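Local coordinates for cell division control protein 45 cdc45 putative (Entamoeba histolytica, PDB 6CC2) that probably helps unwind DNA at replication forks as the Cdc45 subunit of the CMG (Cdc45-MCM-GINS) helicase, at residues 26-31 / 62-67; 242-247 / 252-257; 262-267 / 354-359. One frame throughout, in Å; residues are numbered along the deposited sequence.

Contact 1 (26-31 / 62-67)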
loop_
_atom_site.group_PDB
_atom_site.type_symbol
_atom_site.label_atom_id
_atom_site.label_comp_id
_atom_site.label_asym_id
_atom_site.label_seq_id
_atom_site.Cartn_x
_atom_site.Cartn_y
_atom_site.Cartn_z
ATOM N N GLN A 26 -7.420 -3.774 -22.006
ATOM C CA GLN A 26 -8.092 -3.544 -20.741
ATOM C C GLN A 26 -7.123 -3.910 -19.629
ATOM O O GLN A 26 -6.600 -5.030 -19.601
ATOM C CB GLN A 26 -9.352 -4.403 -20.662
ATOM C CG GLN A 26 -10.486 -3.796 -19.923
ATOM C CD GLN A 26 -11.691 -4.706 -19.939
ATOM O OE1 GLN A 26 -11.543 -5.920 -20.084
ATOM N NE2 GLN A 26 -12.871 -4.141 -19.768
ATOM N N LEU A 27 -6.876 -2.974 -18.707
ATOM C CA LEU A 27 -5.958 -3.211 -17.608
ATOM C C LEU A 27 -6.722 -3.176 -16.295
ATOM O O LEU A 27 -7.299 -2.146 -15.943
ATOM C CB LEU A 27 -4.831 -2.165 -17.603
ATOM C CG LEU A 27 -3.971 -2.182 -18.872
ATOM C CD1 LEU A 27 -4.424 -1.092 -19.830
ATOM C CD2 LEU A 27 -2.506 -2.055 -18.533
ATOM N N TYR A 28 -6.754 -4.311 -15.609
ATOM C CA TYR A 28 -7.423 -4.460 -14.320
ATOM C C TYR A 28 -6.410 -4.159 -13.214
ATOM O O TYR A 28 -5.366 -4.801 -13.127
ATOM C CB TYR A 28 -7.974 -5.881 -14.182
ATOM C CG TYR A 28 -9.067 -6.256 -15.155
ATOM C CD1 TYR A 28 -8.832 -6.298 -16.525
ATOM C CD2 TYR A 28 -10.331 -6.586 -14.708
ATOM C CE1 TYR A 28 -9.840 -6.632 -17.416
ATOM C CE2 TYR A 28 -11.344 -6.942 -15.580
ATOM C CZ TYR A 28 -11.092 -6.957 -16.938
ATOM O OH TYR A 28 -12.104 -7.305 -17.799
ATOM N N VAL A 29 -6.728 -3.176 -12.376
ATOM C CA VAL A 29 -5.769 -2.597 -11.453
ATOM C C VAL A 29 -6.275 -2.822 -10.038
ATOM O O VAL A 29 -7.343 -2.324 -9.679
ATOM C CB VAL A 29 -5.563 -1.106 -11.722
ATOM C CG1 VAL A 29 -4.463 -0.559 -10.828
ATOM C CG2 VAL A 29 -5.244 -0.865 -13.186
ATOM N N SER A 30 -5.530 -3.567 -9.271
ATOM C CA SER A 30 -5.840 -3.741 -7.851
ATOM C C SER A 30 -5.376 -2.522 -7.045
ATOM O O SER A 30 -4.573 -1.721 -7.520
ATOM C CB SER A 30 -5.204 -5.024 -7.367
ATOM O OG SER A 30 -3.803 -4.936 -7.405
ATOM N N PRO A 31 -5.886 -2.354 -5.814
ATOM C CA PRO A 31 -5.724 -1.056 -5.110
ATOM C C PRO A 31 -4.413 -0.901 -4.349
ATOM O O PRO A 31 -4.363 -0.847 -3.116
ATOM C CB PRO A 31 -6.925 -1.027 -4.162
ATOM C CG PRO A 31 -7.683 -2.313 -4.367
ATOM C CD PRO A 31 -6.830 -3.251 -5.118
ATOM N N GLU A 62 -14.408 -11.057 -7.302
ATOM C CA GLU A 62 -15.773 -11.086 -7.799
ATOM C C GLU A 62 -15.987 -9.991 -8.832
ATOM O O GLU A 62 -16.612 -10.220 -9.878
ATOM C CB GLU A 62 -16.761 -10.931 -6.643
ATOM C CG GLU A 62 -16.593 -11.943 -5.527
ATOM C CD GLU A 62 -17.658 -11.795 -4.454
ATOM O OE1 GLU A 62 -18.778 -11.346 -4.782
ATOM O OE2 GLU A 62 -17.372 -12.124 -3.282
ATOM N N THR A 63 -15.517 -8.777 -8.532
ATOM C CA THR A 63 -15.631 -7.668 -9.474
ATOM C C THR A 63 -14.839 -7.952 -10.746
ATOM O O THR A 63 -15.349 -7.777 -11.870
ATOM C CB THR A 63 -15.139 -6.376 -8.818
ATOM O OG1 THR A 63 -16.008 -6.052 -7.730
ATOM C CG2 THR A 63 -15.127 -5.222 -9.822
ATOM N N LEU A 64 -13.594 -8.399 -10.580
ATOM C CA LEU A 64 -12.775 -8.766 -11.728
ATOM C C LEU A 64 -13.529 -9.742 -12.625
ATOM O O LEU A 64 -13.632 -9.535 -13.838
ATOM C CB LEU A 64 -11.445 -9.357 -11.246
ATOM C CG LEU A 64 -10.429 -9.651 -12.361
ATOM C CD1 LEU A 64 -8.995 -9.568 -11.844
ATOM C CD2 LEU A 64 -10.659 -11.012 -12.983
ATOM N N SER A 65 -14.088 -10.798 -12.035
ATOM C CA SER A 65 -14.775 -11.819 -12.822
ATOM C C SER A 65 -16.002 -11.247 -13.521
ATOM O O SER A 65 -16.267 -11.567 -14.686
ATOM C CB SER A 65 -15.165 -12.987 -11.917
ATOM O OG SER A 65 -15.790 -14.009 -12.680
ATOM N N ARG A 66 -16.754 -10.376 -12.833
ATOM C CA ARG A 66 -17.974 -9.830 -13.411
ATOM C C ARG A 66 -17.676 -8.911 -14.586
ATOM O O ARG A 66 -18.349 -8.986 -15.619
ATOM C CB ARG A 66 -18.768 -9.097 -12.334
ATOM C CG ARG A 66 -19.555 -10.043 -11.424
ATOM C CD ARG A 66 -20.477 -9.284 -10.468
ATOM N NE ARG A 66 -21.380 -10.180 -9.750
ATOM C CZ ARG A 66 -21.258 -10.528 -8.471
ATOM N NH1 ARG A 66 -20.261 -10.058 -7.727
ATOM N NH2 ARG A 66 -22.149 -11.352 -7.929
ATOM N N VAL A 67 -16.681 -8.024 -14.446
ATOM C CA VAL A 67 -16.353 -7.129 -15.556
ATOM C C VAL A 67 -15.793 -7.925 -16.728
ATOM O O VAL A 67 -16.145 -7.680 -17.890
ATOM C CB VAL A 67 -15.369 -6.035 -15.103
ATOM C CG1 VAL A 67 -14.882 -5.228 -16.305
ATOM C CG2 VAL A 67 -16.003 -5.137 -14.062
#
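Tyr28, on strand 24-29, reaches across to Leu64 and Val67 of helix 61-71 and carries most of this buried contact. Its CB points toward the helix, and chi1 of -65°, with CG anti to the carbonyl carbon, carries the ring that way; Leu64 CG and Val67 CG1 meet it obliquely. Tyr28 CD2 meets Leu64 CG at 3.9 Å, the two side chains crossing at about a right angle. One atom further out, CE2 lies 4.0 Å from Val67 CG1. At the tip, Tyr28 OH is 3.8 Å from Val67 CG1 and gives a hydrogen bond of 2.7 Å to Gln26 OE1. That bond comes from above the carbonyl plane of the amide, 61° out of it, so it misses the lone pairs. The Gln26 amide is held at its other end too, NE2 bonding to Thr71 OG1 at the end of the helix. Phe82 packs edge-to-face with the tyrosine ring. The short segments 26-29 and 62-67 run nearly antiparallel, their axes 166° apart. This is the layering of a Rossmann-like beta-alpha-beta crossover: helix 61-71 links strand 53-57 to strand 77-83 and passes over strand 24-29 between them, as expected for the RecJ-like DHH domain of Cdc45.

Contact 2 (242-247 / 252-257). With EDO (1,2-ethanediol), chain K.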
loop_
_atom_site.group_PDB
_atom_site.type_symbol
_atom_site.label_atom_id
_atom_site.label_comp_id
_atom_site.label_asym_id
_atom_site.label_seq_id
_atom_site.Cartn_x
_atom_site.Cartn_y
_atom_site.Cartn_z
ATOM N N ASP A 242 22.733 17.190 2.514
ATOM C CA ASP A 242 22.599 17.878 1.242
ATOM C C ASP A 242 21.165 18.340 1.037
ATOM O O ASP A 242 20.228 17.541 1.100
ATOM C CB ASP A 242 23.024 16.947 0.098
ATOM C CG ASP A 242 23.388 17.696 -1.164
ATOM O OD1 ASP A 242 22.760 18.738 -1.455
ATOM O OD2 ASP A 242 24.316 17.238 -1.864
ATOM N N LEU A 243 20.991 19.635 0.776
ATOM C CA LEU A 243 19.662 20.191 0.536
ATOM C C LEU A 243 19.301 20.234 -0.943
ATOM O O LEU A 243 18.199 20.668 -1.285
ATOM C CB LEU A 243 19.553 21.586 1.152
ATOM C CG LEU A 243 19.583 21.600 2.687
ATOM C CD1 LEU A 243 19.689 23.026 3.215
ATOM C CD2 LEU A 243 18.359 20.899 3.280
ATOM N N LEU A 244 20.204 19.794 -1.819
ATOM C CA LEU A 244 19.918 19.489 -3.220
ATOM C C LEU A 244 19.752 20.722 -4.093
ATOM O O LEU A 244 19.361 20.595 -5.264
ATOM C CB LEU A 244 18.662 18.609 -3.355
ATOM C CG LEU A 244 18.615 17.370 -2.469
ATOM C CD1 LEU A 244 17.323 16.579 -2.752
ATOM C CD2 LEU A 244 19.835 16.489 -2.677
ATOM N N GLN A 245 20.051 21.914 -3.575
ATOM C CA GLN A 245 19.826 23.134 -4.344
ATOM C C GLN A 245 20.810 23.284 -5.500
ATOM O O GLN A 245 20.556 24.079 -6.411
ATOM C CB GLN A 245 19.911 24.353 -3.424
ATOM C CG GLN A 245 18.968 24.294 -2.232
ATOM C CD GLN A 245 17.512 24.139 -2.644
ATOM O OE1 GLN A 245 16.869 23.129 -2.342
ATOM N NE2 GLN A 245 16.985 25.143 -3.336
ATOM N N THR A 246 21.916 22.542 -5.487
ATOM C CA THR A 246 22.925 22.632 -6.530
ATOM C C THR A 246 22.956 21.422 -7.455
ATOM O O THR A 246 23.740 21.409 -8.406
ATOM C CB THR A 246 24.311 22.837 -5.899
ATOM O OG1 THR A 246 25.224 23.317 -6.891
ATOM C CG2 THR A 246 24.853 21.538 -5.316
ATOM N N VAL A 247 22.115 20.409 -7.231
ATOM C CA VAL A 247 22.185 19.225 -8.079
ATOM C C VAL A 247 21.661 19.572 -9.464
ATOM O O VAL A 247 20.637 20.255 -9.610
ATOM C CB VAL A 247 21.406 18.048 -7.463
ATOM C CG1 VAL A 247 21.665 17.951 -5.966
ATOM C CG2 VAL A 247 19.949 18.173 -7.754
ATOM N N CYS A 252 17.377 12.692 -8.149
ATOM C CA CYS A 252 18.602 12.378 -7.427
ATOM C C CYS A 252 18.267 11.479 -6.247
ATOM O O CYS A 252 17.105 11.217 -5.953
ATOM C CB CYS A 252 19.307 13.653 -6.968
ATOM S SG CYS A 252 18.422 14.515 -5.659
ATOM N N VAL A 253 19.321 11.020 -5.566
ATOM C CA VAL A 253 19.207 10.159 -4.395
ATOM C C VAL A 253 20.085 10.731 -3.300
ATOM O O VAL A 253 21.241 11.095 -3.548
ATOM C CB VAL A 253 19.646 8.715 -4.718
ATOM C CG1 VAL A 253 19.709 7.879 -3.452
ATOM C CG2 VAL A 253 18.705 8.095 -5.718
ATOM N N LYS A 254 19.558 10.777 -2.077
ATOM C CA LYS A 254 20.374 11.155 -0.932
ATOM C C LYS A 254 19.985 10.297 0.262
ATOM O O LYS A 254 18.840 9.847 0.367
ATOM C CB LYS A 254 20.246 12.637 -0.565
ATOM C CG LYS A 254 18.881 13.076 -0.160
ATOM C CD LYS A 254 18.921 14.453 0.511
ATOM C CE LYS A 254 19.150 14.336 2.002
ATOM N NZ LYS A 254 18.959 15.634 2.704
HETATM N N MSE A 255 20.951 10.064 1.144
HETATM C CA MSE A 255 20.682 9.426 2.447
HETATM C C MSE A 255 19.656 10.275 3.169
HETATM O O MSE A 255 19.700 11.490 3.114
HETATM C CB MSE A 255 21.963 9.290 3.260
HETATM C CG MSE A 255 21.769 8.563 4.597
HETATM SE SE MSE A 255 21.107 6.721 4.413
HETATM C CE MSE A 255 22.331 6.113 2.988
ATOM N N ASP A 256 18.708 9.632 3.848
ATOM C CA ASP A 256 17.585 10.357 4.420
ATOM C C ASP A 256 17.168 9.686 5.726
ATOM O O ASP A 256 17.522 8.542 6.006
ATOM C CB ASP A 256 16.423 10.389 3.430
ATOM C CG ASP A 256 15.484 11.557 3.654
ATOM O OD1 ASP A 256 15.805 12.442 4.464
ATOM O OD2 ASP A 256 14.419 11.579 2.996
ATOM N N CYS A 257 16.414 10.425 6.523
ATOM C CA CYS A 257 15.839 9.942 7.786
ATOM C C CYS A 257 14.352 9.698 7.571
ATOM O O CYS A 257 13.571 10.643 7.415
ATOM C CB CYS A 257 16.087 10.961 8.896
ATOM S SG CYS A 257 15.490 10.406 10.499
HETATM C C1 EDO K . 16.013 14.560 7.013
HETATM O O1 EDO K . 17.334 15.105 6.918
HETATM C C2 EDO K . 15.035 15.479 6.288
HETATM O O2 EDO K . 15.472 15.686 4.940
#
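Leu244 and Lys254 face each other where the loop after strand 237-238 folds back over strand 251-257, and their side chains cross obliquely. The leucine comes down from the loop with its fork toward the strand. Its CD2 lies 3.9 Å from Lys254 CD, and its CD1 is 3.7 Å from Cys252 SG, so the sulfur sits against the branched end while the lysine crosses it at CD2. Val247 CG2 adds a looser touch on Cys252 SG, 4.5 Å away. Tyr350, Phe343 and Leu238 also line this apolar patch.

The lysine does not run straight. A bend in its chain at chi3 (-88°) turns the end toward the loop, where NZ gives a hydrogen bond of 2.8 Å to Asp242 O, tilted 29° from the carbonyl plane. NZ also bonds Ile240 O, its strongest polar partner, so two backbone carbonyls of one loop share the ammonium group. Asp242 uses its carboxylate elsewhere: OD1 accepts from Leu244 N at 2.8 Å, on the anti side, closing an Asx turn that leads into the type I turn from Leu244 to Val247.

The strand thus holds the loop in two ways, by an apolar grip on Leu244 and by a buried ammonium gripped by two peptide oxygens. Asp242 OD1 stays 6.4 Å from Lys254 NZ, so these two make no ion pair; the positive charge is probably steadied by the carbonyl dipoles, perhaps with help from the nearer carboxylate of Asp256.

Contact 3 (262-267 / 354-359). With EDO (1,2-ethanediol), chain K.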
loop_
_atom_site.group_PDB
_atom_site.type_symbol
_atom_site.label_atom_id
_atom_site.label_comp_id
_atom_site.label_asym_id
_atom_site.label_seq_id
_atom_site.Cartn_x
_atom_site.Cartn_y
_atom_site.Cartn_z
ATOM N N LEU A 262 8.238 13.916 7.096
ATOM C CA LEU A 262 8.933 14.881 7.943
ATOM C C LEU A 262 9.053 16.258 7.286
ATOM O O LEU A 262 8.736 17.273 7.901
ATOM C CB LEU A 262 10.309 14.327 8.298
ATOM C CG LEU A 262 11.241 15.209 9.153
ATOM C CD1 LEU A 262 10.611 15.477 10.504
ATOM C CD2 LEU A 262 12.620 14.585 9.305
ATOM N N ARG A 263 9.555 16.323 6.053
ATOM C CA ARG A 263 9.758 17.607 5.407
ATOM C C ARG A 263 8.459 18.362 5.194
ATOM O O ARG A 263 8.482 19.579 5.031
ATOM C CB ARG A 263 10.489 17.412 4.077
ATOM C CG ARG A 263 11.974 17.128 4.220
ATOM C CD ARG A 263 12.649 16.919 2.847
ATOM N NE ARG A 263 12.083 15.731 2.202
ATOM C CZ ARG A 263 12.447 14.488 2.492
ATOM N NH1 ARG A 263 13.405 14.242 3.375
ATOM N NH2 ARG A 263 11.850 13.479 1.882
ATOM N N HIS A 264 7.323 17.671 5.219
ATOM C CA HIS A 264 6.015 18.266 4.955
ATOM C C HIS A 264 5.163 18.332 6.215
ATOM O O HIS A 264 3.939 18.519 6.152
ATOM C CB HIS A 264 5.348 17.459 3.843
ATOM C CG HIS A 264 6.294 17.185 2.723
ATOM N ND1 HIS A 264 6.732 18.174 1.865
ATOM C CD2 HIS A 264 6.968 16.063 2.376
ATOM C CE1 HIS A 264 7.614 17.653 1.024
ATOM N NE2 HIS A 264 7.792 16.387 1.335
ATOM N N TRP A 265 5.798 18.215 7.364
ATOM C CA TRP A 265 5.095 18.142 8.641
ATOM C C TRP A 265 5.935 18.894 9.662
ATOM O O TRP A 265 6.537 19.934 9.339
ATOM C CB TRP A 265 4.883 16.683 9.027
ATOM C CG TRP A 265 3.730 16.384 9.906
ATOM C CD1 TRP A 265 2.939 17.256 10.566
ATOM C CD2 TRP A 265 3.201 15.072 10.176
ATOM N NE1 TRP A 265 1.948 16.579 11.256
ATOM C CE2 TRP A 265 2.103 15.235 11.039
ATOM C CE3 TRP A 265 3.565 13.788 9.779
ATOM C CZ2 TRP A 265 1.355 14.160 11.502
ATOM C CZ3 TRP A 265 2.824 12.728 10.246
ATOM C CH2 TRP A 265 1.730 12.921 11.093
ATOM N N THR A 266 5.945 18.396 10.900
ATOM C CA THR A 266 6.770 18.914 11.987
ATOM C C THR A 266 7.582 17.760 12.557
ATOM O O THR A 266 7.171 16.603 12.475
ATOM C CB THR A 266 5.964 19.542 13.119
ATOM O OG1 THR A 266 5.241 18.519 13.839
ATOM C CG2 THR A 266 4.967 20.595 12.607
ATOM N N LEU A 267 8.732 18.077 13.162
ATOM C CA LEU A 267 9.519 17.027 13.804
ATOM C C LEU A 267 8.694 16.308 14.857
ATOM O O LEU A 267 8.680 15.074 14.923
ATOM C CB LEU A 267 10.771 17.626 14.429
ATOM C CG LEU A 267 11.548 16.685 15.359
ATOM C CD1 LEU A 267 11.985 15.433 14.629
ATOM C CD2 LEU A 267 12.749 17.420 15.978
ATOM N N ALA A 354 10.267 10.009 -3.144
ATOM C CA ALA A 354 9.342 8.960 -3.568
ATOM C C ALA A 354 8.611 8.348 -2.386
ATOM O O ALA A 354 7.514 7.822 -2.572
ATOM C CB ALA A 354 10.093 7.902 -4.372
ATOM N N PHE A 355 9.174 8.427 -1.160
ATOM C CA PHE A 355 8.414 8.013 0.009
ATOM C C PHE A 355 7.293 8.995 0.298
ATOM O O PHE A 355 6.160 8.587 0.590
ATOM C CB PHE A 355 9.317 7.894 1.231
ATOM C CG PHE A 355 10.071 6.599 1.313
ATOM C CD1 PHE A 355 9.392 5.399 1.393
ATOM C CD2 PHE A 355 11.438 6.582 1.327
ATOM C CE1 PHE A 355 10.084 4.205 1.497
ATOM C CE2 PHE A 355 12.131 5.393 1.443
ATOM C CZ PHE A 355 11.447 4.214 1.512
ATOM N N ASP A 356 7.594 10.301 0.226
ATOM C CA ASP A 356 6.557 11.304 0.441
ATOM C C ASP A 356 5.421 11.100 -0.552
ATOM O O ASP A 356 4.233 11.150 -0.196
ATOM C CB ASP A 356 7.101 12.720 0.275
ATOM C CG ASP A 356 8.198 13.069 1.267
ATOM O OD1 ASP A 356 8.167 12.605 2.421
ATOM O OD2 ASP A 356 9.115 13.862 0.847
ATOM N N ALA A 357 5.782 10.918 -1.824
ATOM C CA ALA A 357 4.782 10.747 -2.865
ATOM C C ALA A 357 3.978 9.467 -2.665
ATOM O O ALA A 357 2.755 9.458 -2.886
ATOM C CB ALA A 357 5.467 10.743 -4.225
ATOM N N ALA A 358 4.646 8.363 -2.279
ATOM C CA ALA A 358 3.905 7.133 -2.016
ATOM C C ALA A 358 2.931 7.296 -0.842
ATOM O O ALA A 358 1.801 6.775 -0.873
ATOM C CB ALA A 358 4.866 5.986 -1.787
ATOM N N HIS A 359 3.335 8.010 0.199
ATOM C CA HIS A 359 2.409 8.265 1.308
ATOM C C HIS A 359 1.217 9.084 0.818
ATOM O O HIS A 359 0.062 8.793 1.161
ATOM C CB HIS A 359 3.114 9.001 2.457
ATOM C CG HIS A 359 3.987 8.138 3.296
ATOM N ND1 HIS A 359 3.515 7.043 3.989
ATOM C CD2 HIS A 359 5.303 8.248 3.607
ATOM C CE1 HIS A 359 4.509 6.494 4.666
ATOM N NE2 HIS A 359 5.604 7.206 4.459
HETATM C C1 EDO K . 16.013 14.560 7.013
HETATM O O1 EDO K . 17.334 15.105 6.918
HETATM C C2 EDO K . 15.035 15.479 6.288
HETATM O O2 EDO K . 15.472 15.686 4.940
HETATM O O HOH W 1 9.798 13.986 4.327
#
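The first turn of helix 354-364 is the site of this contact: Asp356, its third residue, makes the carboxylate half of a capping box with Ser353 N, while Ser353 OG reaches Phe355 N only weakly. The same carboxylate receives Arg263 and His264 from the loop that follows strand 251-257. Arg263 NH2 makes a salt bridge of 2.9 Å with Asp356 OD2, arriving on the syn side, 30° out of the carboxylate plane. His264 NE2 reaches Asp356 OD2 at 2.9 Å in a weak hydrogen bond, its ring plane perpendicular to the carboxylate, with OD2 near the ring plane at the imidazole edge; Ser351 O is a second weak partner of NE2. A bend at chi3 (-64°) brings the guanidinium round to the aspartate, while Arg263 CB sits 4.0 Å over one face of the His264 ring. Phe397 stacks with this ring as well.

The other oxygen is served by water 1, which donates to Asp356 OD1 (2.9 Å) and accepts from Arg263 N (2.9 Å). That water also lies over the face of the guanidinium. The remaining corners of the arginine are occupied: NE bonds Ser351 O, and NH1 pairs with Asp256 and gives a bond of 3.0 Å to O2 of a 1,2-ethanediol molecule, probably from the crystallisation liquor.

Asp356 OD2 therefore takes three donors, the histidine's weak and shared. These donors and the helix start probably favour the ionised carboxylate, and sharing its charge between Asp256 and Asp356 probably fixes the guanidinium's orientation.

In the fold
Along the chain the three contacts come in series, each closing before the next opens. Contact 1 belongs to the six-stranded parallel sheet near the N-terminus. It lies across the centre of the chain from the other two, its centre about 39 Å from that of contact 2 and about 31 Å from that of contact 3, and touches neither. Contacts 2 and 3 are neighbours, with centres about 14 Å apart, joined by the salt bridge between Asp256 OD2 and Arg263 NH1 and, weakly on the Asp256 side, by a 1,2-ethanediol probably from the crystallisation liquor. The run Asp256-Arg263-Asp356 ties strand 251-257 of the small mixed sheet to helix 354-364, away from the parallel sheet of contact 1.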